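Local coordinates for protein A52 (Vaccinia virus, PDB 2VVW) that blocks host innate immune signalling, binding IRAK2 to inhibit NF-kappa-B activation and TRAF6 to activate p38 and induce cytokines such as IL-10, at residues A[8-13]-A[29-34]; A[56-61]-A[99-104]; A[75-80]-A[111-116]; A[82-87]-A[130-135]. One frame throughout, in Å; residues are numbered along the deposited sequence. Where two conformers were deposited one is given.

Contact 1 (A[8-13]-A[29-34]); sequences DYLEYD and FMYRGL
Asp8 and Tyr31 reach for each other from opposite directions, joining the loop ahead of helix 21-35 to that helix in the Bcl-2-like fold of A52. The loop forms an Asx turn here: Leu10 N donates to Asp8 OD2 over 3.1 Å, arriving from above the carboxylate plane, which holds the carboxylate beside the turn while its other oxygen faces the helix. The Tyr31 hydroxyl is the donor across the contact, its OH lying 2.6 Å from Asp8 OD1 and meeting that oxygen on its syn side, 18° out of the carboxylate plane. Ring and carboxylate stand nearly perpendicular, at 78°. Leu10 slants over one face of the same ring, with CB toward CE2 and CD1 toward CG, while Met30 CE lies against the opposite face; the ring is thus sandwiched between the Leu10 and Met30 methyls, both offset toward its rim. The surroundings include the second subunit, where Lys123 makes a salt bridge to Asp8 OD1 and Trp122 NE1 hydrogen-bonds to Tyr31 OH, so the pair belongs to the subunit interface. Glu27 OE1 of the same chain is close to Asp8 OD1, a like charge that this lysine would be expected to offset. Over the Leu10 face the packing amounts to a CH-pi contact, with Leu10 CD2 4.1 Å from the Tyr31 ring centroid and 19° off the normal.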
loop_
_atom_site.group_PDB
_atom_site.type_symbol
_atom_site.label_atom_id
_atom_site.label_comp_id
_atom_site.label_asym_id
_atom_site.label_seq_id
_atom_site.Cartn_x
_atom_site.Cartn_y
_atom_site.Cartn_z
ATOM N N ASP A 8 -9.857 -1.409 -6.337
ATOM C CA ASP A 8 -9.321 -1.380 -4.990
ATOM C C ASP A 8 -10.103 -2.390 -4.169
ATOM O O ASP A 8 -11.313 -2.502 -4.357
ATOM C CB ASP A 8 -9.485 -0.001 -4.386
ATOM C CG ASP A 8 -8.811 0.105 -3.057
ATOM O OD1 ASP A 8 -7.568 0.287 -3.047
ATOM O OD2 ASP A 8 -9.508 -0.037 -2.026
ATOM N N TYR A 9 -9.441 -3.114 -3.269
ATOM C CA TYR A 9 -10.091 -4.217 -2.537
ATOM C C TYR A 9 -10.598 -3.874 -1.133
ATOM O O TYR A 9 -11.313 -4.661 -0.540
ATOM C CB TYR A 9 -9.205 -5.474 -2.558
ATOM C CG TYR A 9 -9.072 -6.011 -3.977
ATOM C CD1 TYR A 9 -10.189 -6.523 -4.655
ATOM C CD2 TYR A 9 -7.864 -5.964 -4.661
ATOM C CE1 TYR A 9 -10.099 -6.987 -5.967
ATOM C CE2 TYR A 9 -7.756 -6.425 -5.982
ATOM C CZ TYR A 9 -8.884 -6.946 -6.629
ATOM O OH TYR A 9 -8.801 -7.384 -7.938
ATOM N N LEU A 10 -10.299 -2.688 -0.626
ATOM C CA LEU A 10 -10.671 -2.345 0.753
ATOM C C LEU A 10 -12.164 -2.505 1.020
ATOM O O LEU A 10 -12.557 -3.136 2.008
ATOM C CB LEU A 10 -10.252 -0.922 1.079
ATOM C CG LEU A 10 -10.462 -0.441 2.518
ATOM C CD1 LEU A 10 -9.914 -1.418 3.551
ATOM C CD2 LEU A 10 -9.828 0.924 2.662
ATOM N N GLU A 11 -12.986 -1.959 0.129
ATOM C CA GLU A 11 -14.446 -2.016 0.277
ATOM C C GLU A 11 -15.128 -2.902 -0.786
ATOM O O GLU A 11 -16.329 -2.828 -0.990
ATOM C CB GLU A 11 -15.004 -0.599 0.247
ATOM C CG GLU A 11 -14.495 0.259 1.390
ATOM C CD GLU A 11 -14.912 1.722 1.292
ATOM O OE1 GLU A 11 -15.305 2.175 0.200
ATOM O OE2 GLU A 11 -14.839 2.426 2.317
ATOM N N TYR A 12 -14.353 -3.770 -1.427
ATOM C CA TYR A 12 -14.830 -4.593 -2.518
ATOM C C TYR A 12 -15.634 -5.763 -1.944
ATOM O O TYR A 12 -15.216 -6.398 -0.978
ATOM C CB TYR A 12 -13.619 -5.079 -3.294
ATOM C CG TYR A 12 -13.839 -5.687 -4.666
ATOM C CD1 TYR A 12 -14.008 -4.885 -5.790
ATOM C CD2 TYR A 12 -13.771 -7.056 -4.851
ATOM C CE1 TYR A 12 -14.149 -5.442 -7.068
ATOM C CE2 TYR A 12 -13.909 -7.629 -6.131
ATOM C CZ TYR A 12 -14.088 -6.817 -7.221
ATOM O OH TYR A 12 -14.214 -7.385 -8.460
ATOM N N ASP A 13 -16.785 -6.044 -2.551
ATOM C CA ASP A 13 -17.710 -7.057 -2.031
ATOM C C ASP A 13 -17.691 -8.366 -2.810
ATOM O O ASP A 13 -18.354 -9.320 -2.399
ATOM C CB ASP A 13 -19.139 -6.515 -2.029
ATOM C CG ASP A 13 -19.376 -5.469 -0.964
ATOM O OD1 ASP A 13 -18.700 -5.494 0.085
ATOM O OD2 ASP A 13 -20.272 -4.632 -1.165
ATOM N N PHE A 29 -3.034 -7.089 3.457
ATOM C CA PHE A 29 -1.949 -6.841 4.399
ATOM C C PHE A 29 -1.507 -5.386 4.462
ATOM O O PHE A 29 -1.213 -4.884 5.547
ATOM C CB PHE A 29 -0.784 -7.796 4.149
ATOM C CG PHE A 29 -1.119 -9.222 4.475
ATOM C CD1 PHE A 29 -1.518 -9.582 5.749
ATOM C CD2 PHE A 29 -1.053 -10.202 3.515
ATOM C CE1 PHE A 29 -1.830 -10.898 6.047
ATOM C CE2 PHE A 29 -1.372 -11.513 3.815
ATOM C CZ PHE A 29 -1.761 -11.857 5.068
ATOM N N MET A 30 -1.542 -4.691 3.328
ATOM C CA MET A 30 -1.220 -3.266 3.301
ATOM C C MET A 30 -2.224 -2.503 4.141
ATOM O O MET A 30 -1.846 -1.761 5.025
ATOM C CB MET A 30 -1.251 -2.752 1.864
ATOM C CG MET A 30 -1.097 -1.269 1.687
ATOM S SD MET A 30 -1.389 -0.812 -0.030
ATOM C CE MET A 30 -3.198 -0.925 -0.142
ATOM N N TYR A 31 -3.507 -2.717 3.876
ATOM C CA TYR A 31 -4.536 -1.925 4.555
ATOM C C TYR A 31 -4.668 -2.273 6.047
ATOM O O TYR A 31 -4.828 -1.375 6.899
ATOM C CB TYR A 31 -5.882 -2.067 3.846
ATOM C CG TYR A 31 -6.041 -1.229 2.593
ATOM C CD1 TYR A 31 -5.982 0.165 2.652
ATOM C CD2 TYR A 31 -6.284 -1.824 1.342
ATOM C CE1 TYR A 31 -6.127 0.957 1.515
ATOM C CE2 TYR A 31 -6.454 -1.022 0.180
ATOM C CZ TYR A 31 -6.358 0.353 0.277
ATOM O OH TYR A 31 -6.540 1.149 -0.828
ATOM N N ARG A 32 -4.635 -3.566 6.368
ATOM C CA ARG A 32 -4.700 -3.993 7.756
ATOM C C ARG A 32 -3.422 -3.584 8.501
ATOM O O ARG A 32 -3.476 -3.063 9.624
ATOM C CB ARG A 32 -4.929 -5.496 7.856
ATOM C CG ARG A 32 -5.064 -5.982 9.293
ATOM C CD ARG A 32 -5.700 -7.363 9.371
ATOM N NE ARG A 32 -5.650 -7.879 10.740
ATOM C CZ ARG A 32 -6.387 -8.885 11.197
ATOM N NH1 ARG A 32 -7.257 -9.491 10.415
ATOM N NH2 ARG A 32 -6.264 -9.268 12.461
ATOM N N GLY A 33 -2.280 -3.785 7.871
ATOM C CA GLY A 33 -1.001 -3.387 8.460
ATOM C C GLY A 33 -0.780 -1.893 8.680
ATOM O O GLY A 33 -0.017 -1.514 9.580
ATOM N N LEU A 34 -1.426 -1.041 7.869
ATOM C CA LEU A 34 -1.231 0.404 7.960
ATOM C C LEU A 34 -2.401 1.120 8.621
ATOM O O LEU A 34 -2.169 2.034 9.409
ATOM C CB LEU A 34 -0.916 1.028 6.582
ATOM C CG LEU A 34 0.353 0.527 5.868
ATOM C CD1 LEU A 34 0.596 1.311 4.520
ATOM C CD2 LEU A 34 1.612 0.541 6.737
#

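Contact 2 (A[56-61]-A[99-104]); sequences EEQFGT and CISMIG
Gln58 reaches from the last turn of helix 51-59 to Ser101 on helix 96-115. Its CB already lies close to the serine, 3.8 Å from Ser101 OG. CG, set anti to the backbone N (chi1 180°), sits 3.8 Å above the plane of the neighbouring Phe59 ring, over its centre. From there the chain runs extended, and CD passes 4.0 Å from Ser101 CB before OE1 comes within 2.8 Å of Ser101 OG. That hydroxyl also has the carbonyl of Tyr97 within hydrogen-bonding reach, so its proton is not committed to the glutamine. In this Bcl-2-like helical bundle the pair lies where a short helix ends against the long helix 96-115, and Gly60, with positive phi, takes the chain out of the short one. The other branch of the amide, Gln58 NE2, hydrogen-bonds to Asp98 OD1. Phe59 comes in alongside: its CE2 is 3.6 Å from Ser101 CB, and Met102 N lies at the ring edge, 3.8 Å from the same CE2.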
loop_
_atom_site.group_PDB
_atom_site.type_symbol
_atom_site.label_atom_id
_atom_site.label_comp_id
_atom_site.label_asym_id
_atom_site.label_seq_id
_atom_site.Cartn_x
_atom_site.Cartn_y
_atom_site.Cartn_z
ATOM N N GLU A 56 -5.393 -19.018 15.066
ATOM C CA GLU A 56 -5.283 -19.172 16.505
ATOM C C GLU A 56 -5.443 -20.637 16.905
ATOM O O GLU A 56 -4.751 -21.121 17.795
ATOM C CB GLU A 56 -6.315 -18.291 17.230
ATOM C CG GLU A 56 -6.186 -18.343 18.777
ATOM C CD GLU A 56 -7.278 -17.561 19.509
ATOM O OE1 GLU A 56 -7.962 -16.727 18.871
ATOM O OE2 GLU A 56 -7.448 -17.780 20.728
ATOM N N GLU A 57 -6.352 -21.339 16.237
ATOM C CA GLU A 57 -6.563 -22.753 16.495
ATOM C C GLU A 57 -5.344 -23.562 16.082
ATOM O O GLU A 57 -4.938 -24.464 16.798
ATOM C CB GLU A 57 -7.809 -23.265 15.769
ATOM N N GLN A 58 -4.745 -23.238 14.942
ATOM C CA GLN A 58 -3.646 -24.048 14.435
ATOM C C GLN A 58 -2.291 -23.688 15.032
ATOM O O GLN A 58 -1.479 -24.565 15.290
ATOM C CB GLN A 58 -3.580 -23.971 12.909
ATOM C CG GLN A 58 -2.425 -24.810 12.316
ATOM C CD GLN A 58 -2.617 -25.166 10.847
ATOM O OE1 GLN A 58 -3.643 -24.856 10.241
ATOM N NE2 GLN A 58 -1.611 -25.815 10.264
ATOM N N PHE A 59 -2.034 -22.396 15.232
ATOM C CA PHE A 59 -0.697 -21.913 15.592
ATOM C C PHE A 59 -0.587 -21.327 16.999
ATOM O O PHE A 59 0.522 -21.130 17.491
ATOM C CB PHE A 59 -0.229 -20.877 14.571
ATOM C CG PHE A 59 -0.104 -21.423 13.178
ATOM C CD1 PHE A 59 0.810 -22.421 12.899
ATOM C CD2 PHE A 59 -0.904 -20.943 12.147
ATOM C CE1 PHE A 59 0.936 -22.928 11.605
ATOM C CE2 PHE A 59 -0.784 -21.441 10.865
ATOM C CZ PHE A 59 0.138 -22.433 10.592
ATOM N N GLY A 60 -1.723 -21.027 17.623
ATOM C CA GLY A 60 -1.736 -20.507 18.973
ATOM C C GLY A 60 -2.073 -19.035 18.991
ATOM O O GLY A 60 -2.327 -18.435 17.951
ATOM N N THR A 61 -2.079 -18.458 20.186
ATOM C CA THR A 61 -2.547 -17.103 20.374
ATOM C C THR A 61 -1.480 -16.133 19.946
ATOM O O THR A 61 -0.287 -16.456 19.941
ATOM C CB THR A 61 -2.845 -16.800 21.839
ATOM O OG1 THR A 61 -1.624 -16.922 22.583
ATOM C CG2 THR A 61 -3.900 -17.740 22.389
ATOM N N CYS A 99 -2.741 -23.230 4.551
ATOM C CA CYS A 99 -2.481 -21.940 3.944
ATOM C C CYS A 99 -3.464 -20.858 4.417
ATOM O O CYS A 99 -3.080 -19.720 4.587
ATOM C CB CYS A 99 -2.532 -22.047 2.441
ATOM S SG CYS A 99 -1.364 -23.202 1.751
ATOM N N ILE A 100 -4.732 -21.203 4.591
ATOM C CA ILE A 100 -5.704 -20.272 5.156
ATOM C C ILE A 100 -5.290 -19.847 6.576
ATOM O O ILE A 100 -5.300 -18.661 6.916
ATOM C CB ILE A 100 -7.114 -20.896 5.163
ATOM C CG1 ILE A 100 -7.661 -20.955 3.722
ATOM C CG2 ILE A 100 -8.046 -20.128 6.091
ATOM C CD1 ILE A 100 -8.921 -21.821 3.533
ATOM N N SER A 101 -4.924 -20.808 7.417
ATOM C CA SER A 101 -4.498 -20.484 8.793
ATOM C C SER A 101 -3.270 -19.573 8.766
ATOM O O SER A 101 -3.122 -18.657 9.572
ATOM C CB SER A 101 -4.152 -21.748 9.589
ATOM O OG SER A 101 -5.278 -22.576 9.823
ATOM N N MET A 102 -2.378 -19.844 7.831
ATOM C CA MET A 102 -1.168 -19.066 7.696
ATOM C C MET A 102 -1.469 -17.619 7.297
ATOM O O MET A 102 -0.810 -16.697 7.780
ATOM C CB MET A 102 -0.245 -19.756 6.708
ATOM C CG MET A 102 1.081 -19.105 6.573
ATOM S SD MET A 102 1.026 -17.980 5.174
ATOM C CE MET A 102 2.606 -17.149 5.431
ATOM N N ILE A 103 -2.482 -17.407 6.456
ATOM C CA ILE A 103 -2.883 -16.052 6.088
ATOM C C ILE A 103 -3.401 -15.343 7.339
ATOM O O ILE A 103 -3.036 -14.202 7.614
ATOM C CB ILE A 103 -3.945 -16.045 4.970
ATOM C CG1 ILE A 103 -3.309 -16.368 3.615
ATOM C CG2 ILE A 103 -4.639 -14.698 4.868
ATOM C CD1 ILE A 103 -4.349 -16.775 2.534
ATOM N N GLY A 104 -4.208 -16.037 8.121
ATOM C CA GLY A 104 -4.693 -15.472 9.379
ATOM C C GLY A 104 -3.586 -15.148 10.369
ATOM O O GLY A 104 -3.700 -14.197 11.132
#

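Contact 3 (A[75-80]-A[111-116]); sequences EGADNF and DVWRNE
Trp113 spans the gap between two antiparallel helical segments, 76-80 and 111-115, whose axes stay 12.7 Å apart at an angle of 178°. With so wide a separation the indole does the touching, and the tight part lies round the far rim of its six-membered ring. Trp113 CZ2 is 3.8 Å from Ala77 CA, and Gly76 O lies near the indole plane at the edge, 4.1 Å from the same CZ2. Next to it, Trp113 CH2 comes 4.0 Å from Phe80 CD2. The two aromatics form an offset edge-to-face pair, the tryptophan edge directed at the phenylalanine face, with centroids 5.7 Å apart and planes at 87°. Phe80 CG stands anti to its own N (chi1 175°), which brings the ring face to the indole edge. The pyrrole nitrogen is satisfied away from this cluster, Trp113 NE1 donating to Leu71 O. By contrast, the outer side is loose: Glu75 and Asp78 on one side, and Asn115 and Glu116 in segment 111-116, are exposed and meet nothing across the gap. The pair joins helices 76-90 and 96-115 inside the all-helical Bcl-2-like fold that A52 shares with the vaccinia protein B14.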
loop_
_atom_site.group_PDB
_atom_site.type_symbol
_atom_site.label_atom_id
_atom_site.label_comp_id
_atom_site.label_asym_id
_atom_site.label_seq_id
_atom_site.Cartn_x
_atom_site.Cartn_y
_atom_site.Cartn_z
ATOM N N GLU A 75 14.972 -8.127 15.500
ATOM C CA GLU A 75 15.051 -9.369 14.739
ATOM C C GLU A 75 13.665 -9.967 14.436
ATOM O O GLU A 75 13.577 -11.007 13.793
ATOM C CB GLU A 75 15.867 -10.408 15.530
ATOM C CG GLU A 75 17.297 -10.007 15.852
ATOM C CD GLU A 75 17.456 -9.060 17.054
ATOM O OE1 GLU A 75 16.493 -8.808 17.825
ATOM O OE2 GLU A 75 18.587 -8.550 17.221
ATOM N N GLY A 76 12.602 -9.299 14.862
ATOM C CA GLY A 76 11.253 -9.867 14.848
ATOM C C GLY A 76 10.731 -10.348 13.508
ATOM O O GLY A 76 10.067 -11.388 13.436
ATOM N N ALA A 77 10.999 -9.587 12.449
ATOM C CA ALA A 77 10.551 -9.959 11.109
ATOM C C ALA A 77 11.276 -11.210 10.639
ATOM O O ALA A 77 10.666 -12.128 10.113
ATOM C CB ALA A 77 10.747 -8.791 10.117
ATOM N N ASP A 78 12.582 -11.255 10.835
ATOM C CA ASP A 78 13.362 -12.446 10.499
ATOM C C ASP A 78 12.972 -13.680 11.322
ATOM O O ASP A 78 12.970 -14.805 10.802
ATOM C CB ASP A 78 14.845 -12.155 10.680
ATOM C CG ASP A 78 15.387 -11.211 9.625
ATOM O OD1 ASP A 78 14.875 -11.218 8.482
ATOM O OD2 ASP A 78 16.327 -10.460 9.952
ATOM N N ASN A 79 12.684 -13.472 12.608
ATOM C CA ASN A 79 12.139 -14.538 13.482
ATOM C C ASN A 79 10.788 -15.075 12.970
ATOM O O ASN A 79 10.519 -16.279 13.007
ATOM C CB ASN A 79 11.964 -14.021 14.923
ATOM C CG ASN A 79 13.282 -13.718 15.610
ATOM O OD1 ASN A 79 14.357 -14.064 15.112
ATOM N ND2 ASN A 79 13.205 -13.065 16.770
ATOM N N PHE A 80 9.931 -14.170 12.495
ATOM C CA PHE A 80 8.672 -14.567 11.887
ATOM C C PHE A 80 8.881 -15.444 10.646
ATOM O O PHE A 80 8.238 -16.473 10.497
ATOM C CB PHE A 80 7.870 -13.336 11.513
ATOM C CG PHE A 80 6.593 -13.641 10.775
ATOM C CD1 PHE A 80 5.576 -14.334 11.388
ATOM C CD2 PHE A 80 6.420 -13.223 9.463
ATOM C CE1 PHE A 80 4.389 -14.605 10.703
ATOM C CE2 PHE A 80 5.246 -13.497 8.783
ATOM C CZ PHE A 80 4.235 -14.176 9.408
ATOM N N ASP A 111 -0.847 -6.976 12.922
ATOM C CA ASP A 111 -1.453 -6.113 13.938
ATOM C C ASP A 111 -0.449 -5.688 14.984
ATOM O O ASP A 111 -0.490 -4.558 15.454
ATOM C CB ASP A 111 -2.589 -6.794 14.703
ATOM C CG ASP A 111 -3.768 -7.158 13.844
ATOM O OD1 ASP A 111 -3.964 -6.578 12.763
ATOM O OD2 ASP A 111 -4.522 -8.043 14.291
ATOM N N VAL A 112 0.391 -6.630 15.413
ATOM C CA VAL A 112 1.372 -6.358 16.457
ATOM C C VAL A 112 2.326 -5.283 15.957
ATOM O O VAL A 112 2.643 -4.340 16.669
ATOM C CB VAL A 112 2.154 -7.651 16.881
ATOM C CG1 VAL A 112 3.306 -7.332 17.835
ATOM C CG2 VAL A 112 1.208 -8.664 17.527
ATOM N N TRP A 113 2.801 -5.439 14.731
ATOM C CA TRP A 113 3.712 -4.465 14.146
ATOM C C TRP A 113 3.096 -3.087 13.926
ATOM O O TRP A 113 3.748 -2.062 14.202
ATOM C CB TRP A 113 4.288 -5.019 12.855
ATOM C CG TRP A 113 5.199 -6.184 13.046
ATOM C CD1 TRP A 113 5.982 -6.470 14.139
ATOM C CD2 TRP A 113 5.461 -7.220 12.089
ATOM N NE1 TRP A 113 6.721 -7.613 13.901
ATOM C CE2 TRP A 113 6.406 -8.100 12.664
ATOM C CE3 TRP A 113 4.970 -7.504 10.807
ATOM C CZ2 TRP A 113 6.876 -9.237 11.996
ATOM C CZ3 TRP A 113 5.461 -8.620 10.140
ATOM C CH2 TRP A 113 6.397 -9.474 10.750
ATOM N N ARG A 114 1.840 -3.045 13.484
ATOM C CA ARG A 114 1.153 -1.770 13.329
ATOM C C ARG A 114 1.115 -1.057 14.656
ATOM O O ARG A 114 1.438 0.143 14.753
ATOM C CB ARG A 114 -0.264 -1.992 12.807
ATOM C CG ARG A 114 -0.992 -0.712 12.398
ATOM C CD ARG A 114 -2.459 -1.003 12.069
ATOM N NE ARG A 114 -3.151 -1.547 13.234
ATOM C CZ ARG A 114 -3.588 -2.801 13.381
ATOM N NH1 ARG A 114 -3.472 -3.721 12.411
ATOM N NH2 ARG A 114 -4.184 -3.127 14.522
ATOM N N ASN A 115 0.714 -1.784 15.687
ATOM C CA ASN A 115 0.570 -1.207 17.029
ATOM C C ASN A 115 1.881 -0.669 17.592
ATOM O O ASN A 115 1.883 0.285 18.357
ATOM C CB ASN A 115 -0.050 -2.232 17.988
ATOM C CG ASN A 115 -1.487 -2.576 17.621
ATOM O OD1 ASN A 115 -2.153 -1.840 16.882
ATOM N ND2 ASN A 115 -1.961 -3.717 18.109
ATOM N N GLU A 116 2.994 -1.271 17.182
ATOM C CA GLU A 116 4.329 -0.836 17.569
ATOM C C GLU A 116 4.907 0.226 16.605
ATOM O O GLU A 116 6.017 0.742 16.818
ATOM C CB GLU A 116 5.238 -2.065 17.632
ATOM C CG GLU A 116 6.657 -1.846 18.140
ATOM C CD GLU A 116 6.744 -1.508 19.612
ATOM O OE1 GLU A 116 5.703 -1.384 20.297
ATOM O OE2 GLU A 116 7.886 -1.352 20.085
#

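Contact 4 (A[82-87]-A[130-135]); sequences DYIKVQ and KLFIND
Segment 82-87 of helix 76-90 passes the last turn of helix 123-132 with CA atoms 7.4 Å apart at Ile84 and Phe132, and Ile133 is the first residue beyond that turn to leave helical geometry. Ile84 and Phe132 cross at about a right angle: the CG2 branch of Ile84 meets the ring at CD1, 3.9 Å away. Phe132 CG is turned away from its backbone N (chi1 -161°), which carries the ring across to helix 76-90, where CE1 also lies 4.3 Å from Gln87 CB. Towards solvent the apolar contact continues over the aliphatic part of a lysine. Leu131 CD1 touches the extended Lys85 chain at CE, 3.8 Å off, and at CG, 4.2 Å off. No hydrogen bond links the two segments, and the contact rests on van der Waals packing. On the buried side, helix 96-115 packs against both: its Leu105 packs on Ile84 and its Met102 on Phe132, while Phe59 of helix 51-59 touches Gln87.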
loop_
_atom_site.group_PDB
_atom_site.type_symbol
_atom_site.label_atom_id
_atom_site.label_comp_id
_atom_site.label_asym_id
_atom_site.label_seq_id
_atom_site.Cartn_x
_atom_site.Cartn_y
_atom_site.Cartn_z
ATOM N N ASP A 82 11.557 -17.211 9.887
ATOM C CA ASP A 82 12.147 -18.474 10.348
ATOM C C ASP A 82 11.020 -19.412 10.802
ATOM O O ASP A 82 10.991 -20.586 10.439
ATOM C CB ASP A 82 13.185 -18.215 11.452
ATOM C CG ASP A 82 13.781 -19.492 12.028
ATOM O OD1 ASP A 82 13.115 -20.098 12.881
ATOM O OD2 ASP A 82 14.914 -19.881 11.652
ATOM N N TYR A 83 10.072 -18.855 11.558
ATOM C CA TYR A 83 8.906 -19.597 12.065
ATOM C C TYR A 83 8.002 -20.190 10.982
ATOM O O TYR A 83 7.541 -21.337 11.088
ATOM C CB TYR A 83 8.096 -18.675 12.994
ATOM C CG TYR A 83 6.817 -19.279 13.512
ATOM C CD1 TYR A 83 6.825 -20.137 14.608
ATOM C CD2 TYR A 83 5.584 -18.978 12.917
ATOM C CE1 TYR A 83 5.639 -20.715 15.085
ATOM C CE2 TYR A 83 4.398 -19.552 13.389
ATOM C CZ TYR A 83 4.434 -20.413 14.472
ATOM O OH TYR A 83 3.265 -20.980 14.951
ATOM N N ILE A 84 7.750 -19.403 9.944
ATOM C CA ILE A 84 7.010 -19.846 8.775
ATOM C C ILE A 84 7.715 -21.040 8.119
ATOM O O ILE A 84 7.074 -22.013 7.732
ATOM C CB ILE A 84 6.843 -18.685 7.742
ATOM C CG1 ILE A 84 5.928 -17.586 8.294
ATOM C CG2 ILE A 84 6.346 -19.206 6.392
ATOM C CD1 ILE A 84 4.617 -18.076 8.908
ATOM N N LYS A 85 9.028 -20.968 7.994
ATOM C CA LYS A 85 9.814 -22.103 7.483
ATOM C C LYS A 85 9.716 -23.354 8.372
ATOM O O LYS A 85 9.603 -24.478 7.873
ATOM C CB LYS A 85 11.279 -21.692 7.258
ATOM C CG LYS A 85 11.472 -20.757 6.033
ATOM C CD LYS A 85 12.834 -20.067 6.024
ATOM C CE LYS A 85 13.110 -19.342 4.690
ATOM N NZ LYS A 85 14.467 -18.688 4.670
ATOM N N VAL A 86 9.752 -23.154 9.687
ATOM C CA VAL A 86 9.502 -24.230 10.636
ATOM C C VAL A 86 8.157 -24.923 10.360
ATOM O O VAL A 86 8.105 -26.150 10.205
ATOM C CB VAL A 86 9.556 -23.715 12.107
ATOM C CG1 VAL A 86 9.049 -24.785 13.102
ATOM C CG2 VAL A 86 10.986 -23.288 12.459
ATOM N N GLN A 87 7.077 -24.144 10.301
ATOM C CA GLN A 87 5.733 -24.717 10.119
ATOM C C GLN A 87 5.654 -25.499 8.833
ATOM O O GLN A 87 5.137 -26.619 8.803
ATOM C CB GLN A 87 4.641 -23.644 10.115
ATOM C CG GLN A 87 4.560 -22.770 11.322
ATOM C CD GLN A 87 4.721 -23.505 12.615
ATOM O OE1 GLN A 87 5.597 -23.178 13.416
ATOM N NE2 GLN A 87 3.880 -24.497 12.840
ATOM N N LYS A 130 4.535 -15.941 -0.136
ATOM C CA LYS A 130 5.269 -16.498 -1.279
ATOM C C LYS A 130 6.060 -17.770 -0.928
ATOM O O LYS A 130 6.206 -18.656 -1.771
ATOM C CB LYS A 130 6.208 -15.446 -1.872
ATOM C CG LYS A 130 5.522 -14.357 -2.708
ATOM C CD LYS A 130 6.462 -13.150 -2.897
ATOM C CE LYS A 130 6.044 -12.237 -4.061
ATOM N NZ LYS A 130 6.723 -10.875 -4.020
ATOM N N LEU A 131 6.572 -17.866 0.303
ATOM C CA LEU A 131 7.301 -19.074 0.754
ATOM C C LEU A 131 6.364 -20.253 0.985
ATOM O O LEU A 131 6.739 -21.410 0.794
ATOM C CB LEU A 131 8.044 -18.833 2.084
ATOM C CG LEU A 131 9.392 -18.119 2.115
ATOM C CD1 LEU A 131 9.774 -17.878 3.572
ATOM C CD2 LEU A 131 10.466 -18.930 1.384
ATOM N N PHE A 132 5.155 -19.951 1.433
ATOM C CA PHE A 132 4.262 -20.957 1.999
ATOM C C PHE A 132 3.124 -21.385 1.060
ATOM O O PHE A 132 2.733 -22.561 1.054
ATOM C CB PHE A 132 3.697 -20.392 3.303
ATOM C CG PHE A 132 3.124 -21.427 4.238
ATOM C CD1 PHE A 132 3.909 -22.011 5.215
ATOM C CD2 PHE A 132 1.782 -21.790 4.162
ATOM C CE1 PHE A 132 3.369 -22.960 6.092
ATOM C CE2 PHE A 132 1.240 -22.726 5.036
ATOM C CZ PHE A 132 2.033 -23.318 5.999
ATOM N N ILE A 133 2.599 -20.433 0.283
ATOM C CA ILE A 133 1.398 -20.629 -0.546
ATOM C C ILE A 133 1.716 -20.485 -2.030
ATOM O O ILE A 133 1.981 -19.391 -2.516
ATOM C CB ILE A 133 0.292 -19.606 -0.162
ATOM C CG1 ILE A 133 0.184 -19.498 1.354
ATOM C CG2 ILE A 133 -1.047 -20.021 -0.758
ATOM C CD1 ILE A 133 -0.983 -18.655 1.835
ATOM N N ASN A 134 1.717 -21.601 -2.752
ATOM C CA ASN A 134 1.944 -21.568 -4.194
ATOM C C ASN A 134 0.669 -21.200 -4.943
ATOM O O ASN A 134 -0.388 -21.074 -4.340
ATOM C CB ASN A 134 2.542 -22.901 -4.695
ATOM C CG ASN A 134 1.586 -24.098 -4.545
ATOM O OD1 ASN A 134 0.363 -23.947 -4.473
ATOM N ND2 ASN A 134 2.155 -25.301 -4.541
ATOM N N ASP A 135 0.765 -21.055 -6.264
ATOM C CA ASP A 135 -0.377 -20.608 -7.080
ATOM C C ASP A 135 -1.542 -21.605 -7.095
ATOM O O ASP A 135 -2.706 -21.216 -7.135
ATOM C CB ASP A 135 0.089 -20.285 -8.510
ATOM C CG ASP A 135 0.923 -19.012 -8.571
ATOM O OD1 ASP A 135 0.877 -18.220 -7.608
ATOM O OD2 ASP A 135 1.624 -18.803 -9.573
#

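Helix 96-115 is common to contacts 2 and 3, whose centres lie 16 Å apart, and helix 76-90 to contacts 3 and 4, also 16 Å apart. Contacts 2 and 4 are the closest pair, with centres 12 Å apart: Met102 CG is 3.7 Å from Phe132 CD2, and the Phe59 ring packs on Tyr83 and Gln87, meeting their polar ends. Contact 1 lies on the opposite side of the chain's centre from contacts 2 and 4, yet Phe29 CZ packs 3.7 Å from Ile103 O of contact 2; a salt bridge, Arg32 NH2 to Asp111 OD2 at 2.8 Å, joins it to contact 3. Of the four, contact 1 is the one that touches the second subunit, whereas contacts 2 to 4 are internal to the chain.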